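Local coordinates for protein cytochrome P450 monooxygenase (Rhodococcus sp. ECU0066, PDB 6KBH) that probably works as a self-sufficient P450 monooxygenase, with FMN and a 2Fe-2S cluster feeding electrons to its heme within one chain, at residues A[154-157]-A[158-162]; A[442-445]-A[446-449]. All coordinates share one frame; numbering follows the deposited sequence.

Interaction 1 of 2, residues A[154-157]-A[158-162]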
ATOM      1  N   PRO A 154       4.964  -1.125 -18.577  1.00 96.38           N
ATOM      2  CA  PRO A 154       5.198  -2.019 -19.723  1.00 95.02           C
ATOM      3  C   PRO A 154       6.635  -2.500 -19.823  1.00 86.55           C
ATOM      4  O   PRO A 154       6.867  -3.628 -20.276  1.00 88.44           O
ATOM      5  CB  PRO A 154       4.809  -1.155 -20.932  1.00 92.08           C
ATOM      6  CG  PRO A 154       3.893  -0.124 -20.379  1.00 84.50           C
ATOM      7  CD  PRO A 154       4.433   0.179 -19.018  1.00 92.56           C
ATOM      8  N   MET A 155       7.605  -1.679 -19.413  1.00 86.80           N
ATOM      9  CA  MET A 155       9.010  -2.053 -19.547  1.00 91.32           C
ATOM     10  C   MET A 155       9.360  -3.247 -18.666  1.00 96.23           C
ATOM     11  O   MET A 155      10.081  -4.155 -19.098  1.00 97.45           O
ATOM     12  CB  MET A 155       9.898  -0.854 -19.214  1.00 82.08           C
ATOM     13  CG  MET A 155      11.378  -1.169 -19.053  1.00 95.27           C
ATOM     14  SD  MET A 155      11.838  -1.607 -17.362  1.00103.52           S
ATOM     15  CE  MET A 155      11.389  -0.115 -16.480  1.00 88.96           C
ATOM     16  N   VAL A 156       8.872  -3.259 -17.422  1.00 92.06           N
ATOM     17  CA  VAL A 156       9.203  -4.351 -16.513  1.00 92.99           C
ATOM     18  C   VAL A 156       8.474  -5.628 -16.914  1.00 98.84           C
ATOM     19  O   VAL A 156       9.010  -6.732 -16.760  1.00104.23           O
ATOM     20  CB  VAL A 156       8.899  -3.940 -15.060  1.00 90.40           C
ATOM     21  CG1 VAL A 156       7.528  -3.305 -14.963  1.00 96.18           C
ATOM     22  CG2 VAL A 156       9.007  -5.135 -14.119  1.00 87.48           C
ATOM     23  N   ARG A 157       7.253  -5.508 -17.441  1.00 95.94           N
ATOM     24  CA  ARG A 157       6.554  -6.687 -17.943  1.00 95.61           C
ATOM     25  C   ARG A 157       7.290  -7.294 -19.131  1.00 98.39           C
ATOM     26  O   ARG A 157       7.362  -8.522 -19.266  1.00 93.83           O
ATOM     27  CB  ARG A 157       5.120  -6.322 -18.325  1.00 99.59           C
ATOM     28  CG  ARG A 157       4.221  -6.027 -17.137  1.00 96.37           C
ATOM     29  CD  ARG A 157       2.799  -5.750 -17.582  1.00101.10           C
ATOM     30  NE  ARG A 157       1.906  -5.557 -16.447  1.00102.30           N
ATOM     31  CZ  ARG A 157       1.321  -6.550 -15.786  1.00105.28           C
ATOM     32  NH1 ARG A 157       1.540  -7.808 -16.147  1.00100.76           N
ATOM     33  NH2 ARG A 157       0.522  -6.285 -14.762  1.00 98.01           N
ATOM     34  N   ARG A 158       7.833  -6.447 -20.009  1.00106.46           N
ATOM     35  CA  ARG A 158       8.655  -6.937 -21.113  1.00101.62           C
ATOM     36  C   ARG A 158       9.881  -7.677 -20.592  1.00107.98           C
ATOM     37  O   ARG A 158      10.168  -8.804 -21.012  1.00111.05           O
ATOM     38  CB  ARG A 158       9.067  -5.771 -22.014  1.00 99.61           C
ATOM     39  CG  ARG A 158       9.935  -6.172 -23.202  1.00105.61           C
ATOM     40  CD  ARG A 158      10.327  -4.966 -24.049  1.00105.21           C
ATOM     41  NE  ARG A 158      11.329  -4.123 -23.398  1.00110.56           N
ATOM     42  CZ  ARG A 158      12.639  -4.343 -23.448  1.00108.70           C
ATOM     43  NH1 ARG A 158      13.115  -5.385 -24.117  1.00112.11           N
ATOM     44  NH2 ARG A 158      13.477  -3.523 -22.828  1.00102.63           N
ATOM     45  N   LEU A 159      10.612  -7.059 -19.660  1.00104.18           N
ATOM     46  CA  LEU A 159      11.855  -7.652 -19.176  1.00105.87           C
ATOM     47  C   LEU A 159      11.595  -8.894 -18.332  1.00105.20           C
ATOM     48  O   LEU A 159      12.377  -9.852 -18.376  1.00 98.95           O
ATOM     49  CB  LEU A 159      12.651  -6.620 -18.381  1.00101.00           C
ATOM     50  CG  LEU A 159      13.228  -5.467 -19.200  1.00103.95           C
ATOM     51  CD1 LEU A 159      13.803  -4.399 -18.289  1.00102.67           C
ATOM     52  CD2 LEU A 159      14.288  -5.980 -20.163  1.00107.94           C
ATOM     53  N   THR A 160      10.513  -8.897 -17.550  1.00103.60           N
ATOM     54  CA  THR A 160      10.200 -10.072 -16.743  1.00104.02           C
ATOM     55  C   THR A 160       9.944 -11.293 -17.618  1.00111.18           C
ATOM     56  O   THR A 160      10.292 -12.416 -17.231  1.00110.19           O
ATOM     57  CB  THR A 160       8.995  -9.790 -15.840  1.00 99.73           C
ATOM     58  OG1 THR A 160       9.307  -8.709 -14.954  1.00100.10           O
ATOM     59  CG2 THR A 160       8.641 -11.013 -15.010  1.00 89.36           C
ATOM     60  N   ARG A 161       9.380 -11.095 -18.813  1.00112.15           N
ATOM     61  CA  ARG A 161       9.074 -12.228 -19.678  1.00114.76           C
ATOM     62  C   ARG A 161      10.237 -12.610 -20.585  1.00117.77           C
ATOM     63  O   ARG A 161      10.479 -13.804 -20.804  1.00112.58           O
ATOM     64  CB  ARG A 161       7.837 -11.946 -20.526  1.00112.62           C
ATOM     65  CG  ARG A 161       7.795 -12.774 -21.803  1.00120.23           C
ATOM     66  CD  ARG A 161       6.385 -12.829 -22.323  1.00121.84           C
ATOM     67  NE  ARG A 161       5.453 -12.875 -21.196  1.00124.34           N
ATOM     68  CZ  ARG A 161       4.197 -12.459 -21.246  1.00126.15           C
ATOM     69  NH1 ARG A 161       3.715 -11.962 -22.375  1.00126.55           N
ATOM     70  NH2 ARG A 161       3.413 -12.525 -20.174  1.00123.68           N
ATOM     71  N   GLU A 162      10.969 -11.618 -21.107  1.00116.15           N
ATOM     72  CA  GLU A 162      12.164 -11.900 -21.899  1.00111.41           C
ATOM     73  C   GLU A 162      13.071 -12.916 -21.218  1.00117.28           C
ATOM     74  O   GLU A 162      13.760 -13.689 -21.893  1.00127.19           O
ATOM     75  CB  GLU A 162      12.944 -10.610 -22.156  1.00104.12           C
ATOM     76  CG  GLU A 162      12.335  -9.684 -23.188  1.00108.31           C
ATOM     77  CD  GLU A 162      13.279  -8.562 -23.576  1.00113.60           C
ATOM     78  OE1 GLU A 162      14.398  -8.509 -23.021  1.00112.70           O
ATOM     79  OE2 GLU A 162      12.904  -7.732 -24.430  1.00113.65           O
TER
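Met155 lays its sulfur against a methyl of Leu159, one helical turn further on. Met155 SD lies 3.5 Å from Leu159 CD1, and the two side chains cross at a slant. The Met155 chain starts with CG on the far side from its backbone N (chi1 169°). It then bends at chi2 and chi3, which brings SD round to the leucine. In the backbone, Leu159 N donates to Met155 O at 3.0 Å.

Val156 and Thr160 run alongside each other, with Val156 CG2 3.7 Å from Thr160 OG1. The threonine hydroxyl, turned away from its own carbonyl carbon (chi1 -61°), donates back to the preceding turn. Thr160 OG1 is 2.7 Å from Val156 O and stands above the carbonyl plane, 38° out of it. Thr160 N grips Val156 O too, from the opposite face, at 2.8 Å. A valine at Thr160 has no hydroxyl, and Val156 O would probably lose the bond on one face of its plane and meet a methyl there instead.

These are i to i+4 contacts within helix 153-164 of the P450 part. The side chains of Arg157 and Arg161 reach out to salt bridges with Glu408 and Glu409 respectively. On helix 396-413, Ile405 touches Val156 and Arg157, and Phe406 and Glu409 touch Thr160. On helix 183-192, Val187 and His190 touch Met155, and Thr186 and Val187 touch Leu159.

Interaction 2 of 2, residues A[442-445]-A[446-449]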
ATOM      1  N   ARG A 442      11.620 -26.999  -9.738  1.00110.85           N
ATOM      2  CA  ARG A 442      11.224 -27.935 -10.776  1.00116.66           C
ATOM      3  C   ARG A 442       9.786 -27.655 -11.194  1.00114.42           C
ATOM      4  O   ARG A 442       9.011 -27.039 -10.457  1.00114.04           O
ATOM      5  CB  ARG A 442      11.351 -29.382 -10.285  1.00113.11           C
ATOM      6  CG  ARG A 442      10.257 -29.744  -9.303  1.00117.85           C
ATOM      7  CD  ARG A 442      10.084 -31.236  -9.072  1.00117.44           C
ATOM      8  NE  ARG A 442      11.335 -31.919  -8.780  1.00120.27           N
ATOM      9  CZ  ARG A 442      11.551 -32.623  -7.673  1.00118.99           C
ATOM     10  NH1 ARG A 442      10.601 -32.721  -6.752  1.00114.91           N
ATOM     11  NH2 ARG A 442      12.718 -33.220  -7.484  1.00102.01           N
ATOM     12  N   TRP A 443       9.441 -28.108 -12.396  1.00113.18           N
ATOM     13  CA  TRP A 443       8.056 -28.128 -12.852  1.00120.03           C
ATOM     14  C   TRP A 443       7.957 -29.085 -14.031  1.00122.64           C
ATOM     15  O   TRP A 443       8.966 -29.516 -14.593  1.00123.05           O
ATOM     16  CB  TRP A 443       7.548 -26.731 -13.231  1.00114.33           C
ATOM     17  CG  TRP A 443       8.107 -26.196 -14.510  1.00118.54           C
ATOM     18  CD1 TRP A 443       7.561 -26.298 -15.758  1.00118.99           C
ATOM     19  CD2 TRP A 443       9.322 -25.464 -14.665  1.00121.70           C
ATOM     20  NE1 TRP A 443       8.368 -25.677 -16.680  1.00119.04           N
ATOM     21  CE2 TRP A 443       9.455 -25.154 -16.031  1.00119.70           C
ATOM     22  CE3 TRP A 443      10.316 -25.043 -13.778  1.00118.49           C
ATOM     23  CZ2 TRP A 443      10.543 -24.447 -16.528  1.00119.88           C
ATOM     24  CZ3 TRP A 443      11.387 -24.342 -14.274  1.00115.54           C
ATOM     25  CH2 TRP A 443      11.496 -24.049 -15.635  1.00117.34           C
ATOM     26  N   ASP A 444       6.718 -29.417 -14.394  1.00125.37           N
ATOM     27  CA  ASP A 444       6.458 -30.306 -15.519  1.00128.73           C
ATOM     28  C   ASP A 444       6.317 -29.473 -16.787  1.00128.78           C
ATOM     29  O   ASP A 444       5.304 -28.773 -16.944  1.00123.44           O
ATOM     30  CB  ASP A 444       5.199 -31.127 -15.273  1.00125.61           C
ATOM     31  CG  ASP A 444       5.034 -32.261 -16.267  1.00128.09           C
ATOM     32  OD1 ASP A 444       5.808 -32.324 -17.246  1.00127.88           O
ATOM     33  OD2 ASP A 444       4.127 -33.095 -16.066  1.00122.54           O
ATOM     34  N   PRO A 445       7.277 -29.522 -17.716  1.00127.55           N
ATOM     35  CA  PRO A 445       7.215 -28.608 -18.871  1.00125.13           C
ATOM     36  C   PRO A 445       6.031 -28.852 -19.789  1.00127.95           C
ATOM     37  O   PRO A 445       5.400 -27.888 -20.235  1.00126.30           O
ATOM     38  CB  PRO A 445       8.550 -28.861 -19.589  1.00125.83           C
ATOM     39  CG  PRO A 445       9.430 -29.508 -18.562  1.00119.96           C
ATOM     40  CD  PRO A 445       8.511 -30.323 -17.711  1.00123.10           C
ATOM     41  N   ALA A 446       5.718 -30.111 -20.110  1.00130.83           N
ATOM     42  CA  ALA A 446       4.595 -30.375 -21.007  1.00126.09           C
ATOM     43  C   ALA A 446       3.296 -29.802 -20.458  1.00128.10           C
ATOM     44  O   ALA A 446       2.420 -29.393 -21.229  1.00131.18           O
ATOM     45  CB  ALA A 446       4.451 -31.878 -21.247  1.00125.90           C
ATOM     46  N   ARG A 447       3.177 -29.736 -19.135  1.00126.64           N
ATOM     47  CA  ARG A 447       1.947 -29.407 -18.431  1.00127.23           C
ATOM     48  C   ARG A 447       1.728 -27.907 -18.251  1.00130.66           C
ATOM     49  O   ARG A 447       0.745 -27.515 -17.611  1.00130.85           O
ATOM     50  CB  ARG A 447       1.956 -30.108 -17.068  1.00123.58           C
ATOM     51  CG  ARG A 447       0.659 -30.088 -16.289  1.00115.31           C
ATOM     52  CD  ARG A 447       0.776 -31.018 -15.116  1.00123.02           C
ATOM     53  NE  ARG A 447       0.714 -32.399 -15.570  1.00125.41           N
ATOM     54  CZ  ARG A 447      -0.307 -33.211 -15.325  1.00127.82           C
ATOM     55  NH1 ARG A 447      -1.338 -32.781 -14.612  1.00122.67           N
ATOM     56  NH2 ARG A 447      -0.292 -34.457 -15.778  1.00129.67           N
ATOM     57  N   ASN A 448       2.606 -27.060 -18.785  1.00132.10           N
ATOM     58  CA  ASN A 448       2.369 -25.628 -18.712  1.00130.32           C
ATOM     59  C   ASN A 448       0.966 -25.324 -19.234  1.00134.48           C
ATOM     60  O   ASN A 448       0.624 -25.745 -20.349  1.00136.03           O
ATOM     61  CB  ASN A 448       3.389 -24.834 -19.538  1.00130.97           C
ATOM     62  CG  ASN A 448       4.830 -25.158 -19.190  1.00126.30           C
ATOM     63  OD1 ASN A 448       5.683 -25.258 -20.074  1.00123.89           O
ATOM     64  ND2 ASN A 448       5.114 -25.309 -17.906  1.00122.03           N
ATOM     65  N   PRO A 449       0.127 -24.621 -18.470  1.00138.56           N
ATOM     66  CA  PRO A 449      -1.138 -24.138 -19.046  1.00137.67           C
ATOM     67  C   PRO A 449      -0.912 -23.272 -20.270  1.00135.12           C
ATOM     68  O   PRO A 449      -1.836 -23.080 -21.069  1.00136.81           O
ATOM     69  CB  PRO A 449      -1.768 -23.332 -17.900  1.00138.93           C
ATOM     70  CG  PRO A 449      -1.053 -23.778 -16.657  1.00132.25           C
ATOM     71  CD  PRO A 449       0.337 -24.118 -17.101  1.00132.63           C
TER
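Asp444 and Arg447 form a salt bridge across a tight bend in the chain. OD2 of Asp444 is 3.5 Å from NE of Arg447, a rather loose approach. The oxygen comes to the edge of the guanidinium, near its plane, and the two flat groups are turned 25° from each other. Both side chains leave with CG opposite their backbone N, but the arginine then bends at chi3 (-74°), which turns NE toward the carboxylate. Closer to the backbone, CB of Arg447 packs 3.8 Å from CB of Asp444.

The bend is a type I beta turn from Pro445 to Asn448, in the loop between strand 440-442 and helix 449-452. Asn448 N closes it on Pro445 O at 3.3 Å, with a nearly straight N-H. Arg447 N adds a more bent bond to Asp444 O, 3.2 Å long. His416 also donates to that oxygen through NE2.

Asn448 has CG anti to its carbonyl carbon (chi1 -54°), which brings the amide back toward Trp443. Trp443 CD1 lies 3.4 Å from Asn448 ND2 as modelled, but which end of the amide faces the indole is uncertain. Ring and amide meet obliquely. Trp443 has its CG between the backbone N and the carbonyl carbon, and this carries the ring over to the asparagine. The ring of His416 meets the indole nearly at right angles, and Trp443 NE1 makes a weak hydrogen bond to Ile168 O.

How the interactions relate
Interaction 1 comes first along the chain, on helix 153-164. Interaction 2 follows much later, in the loop after strand 440-442. Interaction 1 lies in the heme-bearing P450 part, and interaction 2 probably does too. Their centres are about 21 Å apart and their nearest atoms about 11 Å, so they do not touch. Helix 396-413 packs on interaction 1, and Leu414 and His416, just after it, contact interaction 2. The chain just after helix 153-164 also reaches interaction 2, through Ile168, Thr170 and Gly171. The same two parts of the chain therefore run past both places. Both are structural packing away from the annotated sites, although the side chain of Met155 is about 11 Å from the heme.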